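PDB 3ETZ: adhesin A from Fusobacterium nucleatum, which probably mediates attachment of the bacterium to host cells, as an elongated helical-hairpin adhesin that assembles into oligomers. Local coordinates for residues 50-61 against 73-84. The protein carries 1 engineered substitution. Numbering follows the deposited sequence.
Sequences YNELSQRAQRLQ and YQEAASKYEDAL. Engineered in segment 73-84: Ala76 (natural residue Leu).
Tyr80 reaches across from helix 70-108 and lodges as a knob among Leu53, Arg56, Ala57 and Leu60. Its CB rests on the methyl of Ala57, and the ring rises between two leucines: CE1 lies 3.6 Å from CG of Leu53, whose side chain runs at about a right angle to the tyrosine, while CD2 meets CD1 of Leu60 at 3.7 Å. Arg56 comes obliquely across the hydroxyl end of the tyrosine. The extended start of its chain (CG anti to the backbone N, chi1 -178°) lays CD beside Tyr80 CZ, and the bend at chi3 then swings the guanidinium so that Arg56 NH1 donates to Tyr80 OH at 2.8 Å. This bond is somewhat bent (N-H...O 147°). The hydroxyl sits at the guanidinium edge, near its plane, which stands almost upright on the ring, 81° away from it, with CD1 of Leu53 toward the rim of one guanidinium face.

Both segments belong to the antiparallel helix-loop-helix hairpin of FadA, near the turn that joins helices 5-63 and 70-108, and their knobs-into-holes packing is consistent with the coiled coil predicted for this protein. The axes approach to 8.3 Å, and small residues allow this closeness at Ala57 and Ala77, whose CA atoms are 4.8 Å apart.

Toward the turn, Leu60 is the reciprocal knob, set among Tyr73, Ala76, Ala77 and Tyr80. CD2 approaches the Tyr73 ring obliquely, and CD1 reaches the methyl of Ala76, an engineered residue that is leucine in the natural protein. At the other end Leu84 is a third knob, among Tyr50, Leu53, Ser54 and Ala57, its CD2 between Leu53 CB and the Tyr50 ring. That ring offers its edge to Leu84 O and carries Ser54 OG toward the rim of one face.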
ATOM      1  N   TYR A  50      12.596   3.156   6.871  1.00 23.77           N
ATOM      2  CA  TYR A  50      12.684   1.984   7.739  1.00 24.39           C
ATOM      3  C   TYR A  50      14.140   1.541   7.911  1.00 22.55           C
ATOM      4  O   TYR A  50      14.567   1.214   9.018  1.00 23.07           O
ATOM      5  CB  TYR A  50      11.874   0.833   7.149  1.00 22.17           C
ATOM      6  CG  TYR A  50      11.881  -0.444   7.973  1.00 25.77           C
ATOM      7  CD1 TYR A  50      12.797  -1.472   7.717  1.00 24.90           C
ATOM      8  CD2 TYR A  50      10.953  -0.632   8.997  1.00 25.63           C
ATOM      9  CE1 TYR A  50      12.780  -2.657   8.462  1.00 22.71           C
ATOM     10  CE2 TYR A  50      10.916  -1.817   9.759  1.00 25.14           C
ATOM     11  CZ  TYR A  50      11.833  -2.826   9.476  1.00 25.58           C
ATOM     12  OH  TYR A  50      11.780  -4.010  10.150  1.00 27.02           O
ATOM     13  N   ASN A  51      14.884   1.517   6.816  1.00 21.48           N
ATOM     14  CA  ASN A  51      16.268   1.063   6.902  1.00 26.82           C
ATOM     15  C   ASN A  51      17.104   1.997   7.778  1.00 26.10           C
ATOM     16  O   ASN A  51      17.828   1.545   8.681  1.00 24.39           O
ATOM     17  CB  ASN A  51      16.888   0.967   5.509  1.00 24.07           C
ATOM     18  CG  ASN A  51      16.285  -0.130   4.679  1.00 25.33           C
ATOM     19  OD1 ASN A  51      15.640  -1.045   5.194  1.00 24.29           O
ATOM     20  ND2 ASN A  51      16.505  -0.060   3.388  1.00 25.79           N
ATOM     21  N   GLU A  52      16.981   3.294   7.517  1.00 25.52           N
ATOM     22  CA  GLU A  52      17.728   4.292   8.265  1.00 27.69           C
ATOM     23  C   GLU A  52      17.389   4.265   9.743  1.00 28.90           C
ATOM     24  O   GLU A  52      18.292   4.360  10.596  1.00 24.14           O
ATOM     25  CB  GLU A  52      17.437   5.680   7.706  1.00 32.55           C
ATOM     26  CG  GLU A  52      18.117   5.939   6.376  1.00 42.30           C
ATOM     27  CD  GLU A  52      17.628   7.211   5.707  1.00 46.52           C
ATOM     28  OE1 GLU A  52      17.024   8.060   6.402  1.00 48.64           O
ATOM     29  OE2 GLU A  52      17.852   7.360   4.486  1.00 50.24           O
ATOM     30  N   LEU A  53      16.093   4.136  10.053  1.00 25.40           N
ATOM     31  CA  LEU A  53      15.650   4.111  11.437  1.00 25.05           C
ATOM     32  C   LEU A  53      15.988   2.791  12.136  1.00 23.62           C
ATOM     33  O   LEU A  53      16.237   2.756  13.333  1.00 23.05           O
ATOM     34  CB  LEU A  53      14.145   4.426  11.508  1.00 25.96           C
ATOM     35  CG  LEU A  53      13.741   5.855  11.959  1.00 32.65           C
ATOM     36  CD1 LEU A  53      14.875   6.873  11.739  1.00 30.55           C
ATOM     37  CD2 LEU A  53      12.453   6.289  11.293  1.00 29.47           C
ATOM     38  N   SER A  54      15.986   1.703  11.398  1.00 23.96           N
ATOM     39  CA  SER A  54      16.347   0.428  11.998  1.00 24.11           C
ATOM     40  C   SER A  54      17.819   0.507  12.385  1.00 24.58           C
ATOM     41  O   SER A  54      18.231  -0.010  13.409  1.00 25.36           O
ATOM     42  CB  SER A  54      16.133  -0.722  11.012  1.00 24.26           C
ATOM     43  OG  SER A  54      14.751  -0.902  10.761  1.00 26.81           O
ATOM     44  N   GLN A  55      18.619   1.158  11.560  1.00 25.53           N
ATOM     45  CA  GLN A  55      20.051   1.274  11.862  1.00 26.60           C
ATOM     46  C   GLN A  55      20.193   2.104  13.139  1.00 26.82           C
ATOM     47  O   GLN A  55      20.952   1.777  14.062  1.00 22.21           O
ATOM     48  CB  GLN A  55      20.779   1.964  10.712  1.00 25.94           C
ATOM     49  CG  GLN A  55      22.288   2.026  10.937  1.00 32.17           C
ATOM     50  CD  GLN A  55      22.996   2.892   9.914  1.00 36.00           C
ATOM     51  OE1 GLN A  55      22.574   2.980   8.766  1.00 33.72           O
ATOM     52  NE2 GLN A  55      24.096   3.525  10.328  1.00 37.44           N
ATOM     53  N   ARG A  56      19.426   3.186  13.206  1.00 25.79           N
ATOM     54  CA  ARG A  56      19.460   4.038  14.381  1.00 25.23           C
ATOM     55  C   ARG A  56      19.048   3.307  15.657  1.00 27.64           C
ATOM     56  O   ARG A  56      19.724   3.411  16.688  1.00 27.21           O
ATOM     57  CB  ARG A  56      18.549   5.257  14.165  1.00 27.03           C
ATOM     58  CG  ARG A  56      18.555   6.233  15.338  1.00 30.30           C
ATOM     59  CD  ARG A  56      17.670   7.449  15.046  1.00 31.18           C
ATOM     60  NE  ARG A  56      18.239   8.317  14.020  1.00 28.16           N
ATOM     61  CZ  ARG A  56      17.696   9.473  13.642  1.00 33.51           C
ATOM     62  NH1 ARG A  56      16.564   9.887  14.204  1.00 29.34           N
ATOM     63  NH2 ARG A  56      18.290  10.225  12.722  1.00 30.85           N
ATOM     64  N   ALA A  57      17.940   2.574  15.605  1.00 27.18           N
ATOM     65  CA  ALA A  57      17.455   1.852  16.786  1.00 29.38           C
ATOM     66  C   ALA A  57      18.438   0.786  17.233  1.00 28.66           C
ATOM     67  O   ALA A  57      18.651   0.595  18.442  1.00 28.15           O
ATOM     68  CB  ALA A  57      16.079   1.202  16.511  1.00 28.70           C
ATOM     69  N   GLN A  58      19.024   0.087  16.269  1.00 26.20           N
ATOM     70  CA  GLN A  58      19.992  -0.956  16.588  1.00 27.30           C
ATOM     71  C   GLN A  58      21.233  -0.367  17.274  1.00 28.89           C
ATOM     72  O   GLN A  58      21.748  -0.935  18.232  1.00 30.24           O
ATOM     73  CB  GLN A  58      20.354  -1.703  15.301  1.00 26.67           C
ATOM     74  CG  GLN A  58      19.164  -2.607  14.847  1.00 29.10           C
ATOM     75  CD  GLN A  58      19.339  -3.216  13.483  1.00 28.20           C
ATOM     76  OE1 GLN A  58      20.453  -3.346  12.990  1.00 31.24           O
ATOM     77  NE2 GLN A  58      18.227  -3.613  12.868  1.00 27.96           N
ATOM     78  N   ARG A  59      21.704   0.784  16.791  1.00 29.76           N
ATOM     79  CA  ARG A  59      22.859   1.426  17.389  1.00 32.23           C
ATOM     80  C   ARG A  59      22.524   1.899  18.797  1.00 32.65           C
ATOM     81  O   ARG A  59      23.316   1.718  19.710  1.00 32.30           O
ATOM     82  CB  ARG A  59      23.320   2.611  16.541  1.00 33.48           C
ATOM     83  CG  ARG A  59      24.529   3.375  17.135  1.00 37.27           C
ATOM     84  CD  ARG A  59      25.036   4.454  16.170  1.00 40.26           C
ATOM     85  NE  ARG A  59      24.038   5.507  15.952  1.00 43.58           N
ATOM     86  CZ  ARG A  59      23.375   5.698  14.809  1.00 45.91           C
ATOM     87  NH1 ARG A  59      23.599   4.907  13.767  1.00 42.93           N
ATOM     88  NH2 ARG A  59      22.489   6.690  14.708  1.00 44.84           N
ATOM     89  N   LEU A  60      21.351   2.511  18.974  1.00 31.44           N
ATOM     90  CA  LEU A  60      20.958   2.977  20.295  1.00 30.89           C
ATOM     91  C   LEU A  60      21.005   1.801  21.260  1.00 34.26           C
ATOM     92  O   LEU A  60      21.525   1.935  22.377  1.00 35.39           O
ATOM     93  CB  LEU A  60      19.535   3.563  20.287  1.00 27.02           C
ATOM     94  CG  LEU A  60      19.358   4.883  19.521  1.00 30.57           C
ATOM     95  CD1 LEU A  60      17.851   5.235  19.358  1.00 29.77           C
ATOM     96  CD2 LEU A  60      20.079   5.988  20.272  1.00 30.18           C
ATOM     97  N   GLN A  61      20.477   0.656  20.830  1.00 33.95           N
ATOM     98  CA  GLN A  61      20.437  -0.523  21.690  1.00 35.46           C
ATOM     99  C   GLN A  61      21.828  -1.026  22.033  1.00 35.49           C
ATOM    100  O   GLN A  61      22.113  -1.295  23.189  1.00 37.52           O
ATOM    101  CB  GLN A  61      19.633  -1.662  21.039  1.00 37.56           C
ATOM    102  CG  GLN A  61      19.344  -2.850  21.993  1.00 43.05           C
ATOM    103  CD  GLN A  61      18.526  -2.431  23.230  1.00 47.04           C
ATOM    104  OE1 GLN A  61      17.348  -2.057  23.119  1.00 49.76           O
ATOM    105  NE2 GLN A  61      19.157  -2.481  24.408  1.00 45.37           N
ATOM    106  N   TYR A  73      18.874   5.967  26.457  1.00 34.86           N
ATOM    107  CA  TYR A  73      19.214   5.292  25.216  1.00 34.51           C
ATOM    108  C   TYR A  73      18.316   4.069  25.065  1.00 35.51           C
ATOM    109  O   TYR A  73      17.868   3.745  23.966  1.00 33.35           O
ATOM    110  CB  TYR A  73      20.679   4.859  25.199  1.00 31.89           C
ATOM    111  CG  TYR A  73      21.594   5.943  24.633  1.00 33.54           C
ATOM    112  CD1 TYR A  73      21.860   7.115  25.355  1.00 31.13           C
ATOM    113  CD2 TYR A  73      22.140   5.823  23.348  1.00 29.90           C
ATOM    114  CE1 TYR A  73      22.640   8.131  24.802  1.00 32.86           C
ATOM    115  CE2 TYR A  73      22.920   6.838  22.796  1.00 30.24           C
ATOM    116  CZ  TYR A  73      23.159   7.979  23.522  1.00 30.20           C
ATOM    117  OH  TYR A  73      23.894   8.989  22.963  1.00 32.84           O
ATOM    118  N   GLN A  74      18.061   3.396  26.188  1.00 37.20           N
ATOM    119  CA  GLN A  74      17.222   2.198  26.205  1.00 39.05           C
ATOM    120  C   GLN A  74      15.793   2.554  25.842  1.00 37.06           C
ATOM    121  O   GLN A  74      15.137   1.845  25.083  1.00 38.61           O
ATOM    122  CB  GLN A  74      17.240   1.542  27.599  1.00 39.82           C
ATOM    123  CG  GLN A  74      18.621   1.056  28.035  1.00 46.25           C
ATOM    124  CD  GLN A  74      18.606   0.301  29.365  1.00 47.77           C
ATOM    125  OE1 GLN A  74      17.956   0.721  30.332  1.00 47.91           O
ATOM    126  NE2 GLN A  74      19.339  -0.806  29.420  1.00 46.63           N
ATOM    127  N   GLU A  75      15.304   3.642  26.406  1.00 36.81           N
ATOM    128  CA  GLU A  75      13.950   4.086  26.129  1.00 37.11           C
ATOM    129  C   GLU A  75      13.808   4.516  24.661  1.00 34.26           C
ATOM    130  O   GLU A  75      12.818   4.219  24.024  1.00 33.88           O
ATOM    131  CB  GLU A  75      13.590   5.243  27.049  1.00 38.40           C
ATOM    132  CG  GLU A  75      12.179   5.730  26.875  1.00 46.96           C
ATOM    133  CD  GLU A  75      11.792   6.758  27.925  1.00 52.71           C
ATOM    134  OE1 GLU A  75      12.215   6.600  29.092  1.00 56.06           O
ATOM    135  OE2 GLU A  75      11.054   7.714  27.594  1.00 56.58           O
ATOM    136  N   ALA A  76      14.802   5.216  24.129  1.00 31.64           N
ATOM    137  CA  ALA A  76      14.739   5.649  22.735  1.00 31.77           C
ATOM    138  C   ALA A  76      14.733   4.440  21.781  1.00 30.40           C
ATOM    139  O   ALA A  76      13.996   4.415  20.789  1.00 30.06           O
ATOM    140  CB  ALA A  76      15.921   6.573  22.425  1.00 29.99           C
ATOM    141  N   ALA A  77      15.537   3.429  22.099  1.00 29.65           N
ATOM    142  CA  ALA A  77      15.639   2.234  21.264  1.00 30.47           C
ATOM    143  C   ALA A  77      14.301   1.500  21.276  1.00 32.72           C
ATOM    144  O   ALA A  77      13.805   1.034  20.245  1.00 31.42           O
ATOM    145  CB  ALA A  77      16.737   1.324  21.796  1.00 29.98           C
ATOM    146  N   SER A  78      13.716   1.416  22.459  1.00 33.61           N
ATOM    147  CA  SER A  78      12.435   0.758  22.619  1.00 36.65           C
ATOM    148  C   SER A  78      11.285   1.498  21.903  1.00 35.47           C
ATOM    149  O   SER A  78      10.393   0.855  21.338  1.00 35.21           O
ATOM    150  CB  SER A  78      12.128   0.597  24.114  1.00 37.47           C
ATOM    151  OG  SER A  78      10.877  -0.040  24.293  1.00 45.11           O
ATOM    152  N   LYS A  79      11.295   2.830  21.924  1.00 34.04           N
ATOM    153  CA  LYS A  79      10.232   3.568  21.259  1.00 34.05           C
ATOM    154  C   LYS A  79      10.413   3.487  19.757  1.00 34.19           C
ATOM    155  O   LYS A  79       9.417   3.475  19.004  1.00 32.43           O
ATOM    156  CB  LYS A  79      10.178   5.020  21.736  1.00 36.58           C
ATOM    157  CG  LYS A  79       9.679   5.119  23.185  1.00 37.11           C
ATOM    158  CD  LYS A  79       9.226   6.515  23.564  1.00 40.75           C
ATOM    159  CE  LYS A  79      10.366   7.519  23.572  1.00 42.73           C
ATOM    160  NZ  LYS A  79       9.867   8.865  23.983  1.00 45.43           N
ATOM    161  N   TYR A  80      11.671   3.426  19.312  1.00 30.90           N
ATOM    162  CA  TYR A  80      11.921   3.277  17.887  1.00 28.91           C
ATOM    163  C   TYR A  80      11.461   1.894  17.442  1.00 28.72           C
ATOM    164  O   TYR A  80      10.891   1.763  16.366  1.00 28.51           O
ATOM    165  CB  TYR A  80      13.398   3.477  17.535  1.00 27.80           C
ATOM    166  CG  TYR A  80      13.688   4.889  17.051  1.00 27.58           C
ATOM    167  CD1 TYR A  80      13.086   5.381  15.891  1.00 26.98           C
ATOM    168  CD2 TYR A  80      14.558   5.726  17.750  1.00 27.06           C
ATOM    169  CE1 TYR A  80      13.342   6.661  15.443  1.00 26.45           C
ATOM    170  CE2 TYR A  80      14.820   7.012  17.315  1.00 26.56           C
ATOM    171  CZ  TYR A  80      14.211   7.475  16.157  1.00 26.88           C
ATOM    172  OH  TYR A  80      14.477   8.745  15.701  1.00 28.00           O
ATOM    173  N   GLU A  81      11.682   0.869  18.267  1.00 28.86           N
ATOM    174  CA  GLU A  81      11.265  -0.475  17.897  1.00 31.50           C
ATOM    175  C   GLU A  81       9.735  -0.538  17.761  1.00 31.42           C
ATOM    176  O   GLU A  81       9.213  -1.227  16.875  1.00 27.54           O
ATOM    177  CB  GLU A  81      11.729  -1.516  18.927  1.00 36.05           C
ATOM    178  CG  GLU A  81      11.474  -2.956  18.449  1.00 42.20           C
ATOM    179  CD  GLU A  81      11.826  -4.019  19.474  1.00 45.63           C
ATOM    180  OE1 GLU A  81      12.272  -3.668  20.590  1.00 47.58           O
ATOM    181  OE2 GLU A  81      11.652  -5.215  19.155  1.00 46.29           O
ATOM    182  N   ASP A  82       9.013   0.161  18.636  1.00 29.38           N
ATOM    183  CA  ASP A  82       7.555   0.157  18.545  1.00 31.10           C
ATOM    184  C   ASP A  82       7.115   0.820  17.232  1.00 30.57           C
ATOM    185  O   ASP A  82       6.246   0.302  16.524  1.00 28.88           O
ATOM    186  CB  ASP A  82       6.920   0.907  19.716  1.00 34.82           C
ATOM    187  CG  ASP A  82       7.141   0.218  21.060  1.00 40.54           C
ATOM    188  OD1 ASP A  82       7.289  -1.028  21.112  1.00 43.08           O
ATOM    189  OD2 ASP A  82       7.146   0.934  22.083  1.00 43.12           O
ATOM    190  N   ALA A  83       7.714   1.962  16.908  1.00 29.03           N
ATOM    191  CA  ALA A  83       7.375   2.676  15.685  1.00 27.57           C
ATOM    192  C   ALA A  83       7.757   1.873  14.440  1.00 27.86           C
ATOM    193  O   ALA A  83       7.062   1.938  13.425  1.00 26.42           O
ATOM    194  CB  ALA A  83       8.065   4.030  15.666  1.00 25.53           C
ATOM    195  N   LEU A  84       8.872   1.147  14.488  1.00 26.33           N
ATOM    196  CA  LEU A  84       9.275   0.346  13.326  1.00 26.04           C
ATOM    197  C   LEU A  84       8.250  -0.769  13.076  1.00 26.15           C
ATOM    198  O   LEU A  84       8.004  -1.147  11.932  1.00 23.94           O
ATOM    199  CB  LEU A  84      10.681  -0.226  13.532  1.00 25.85           C
ATOM    200  CG  LEU A  84      11.764   0.870  13.519  1.00 28.54           C
ATOM    201  CD1 LEU A  84      13.138   0.323  13.938  1.00 26.58           C
ATOM    202  CD2 LEU A  84      11.825   1.475  12.115  1.00 27.30           C
TER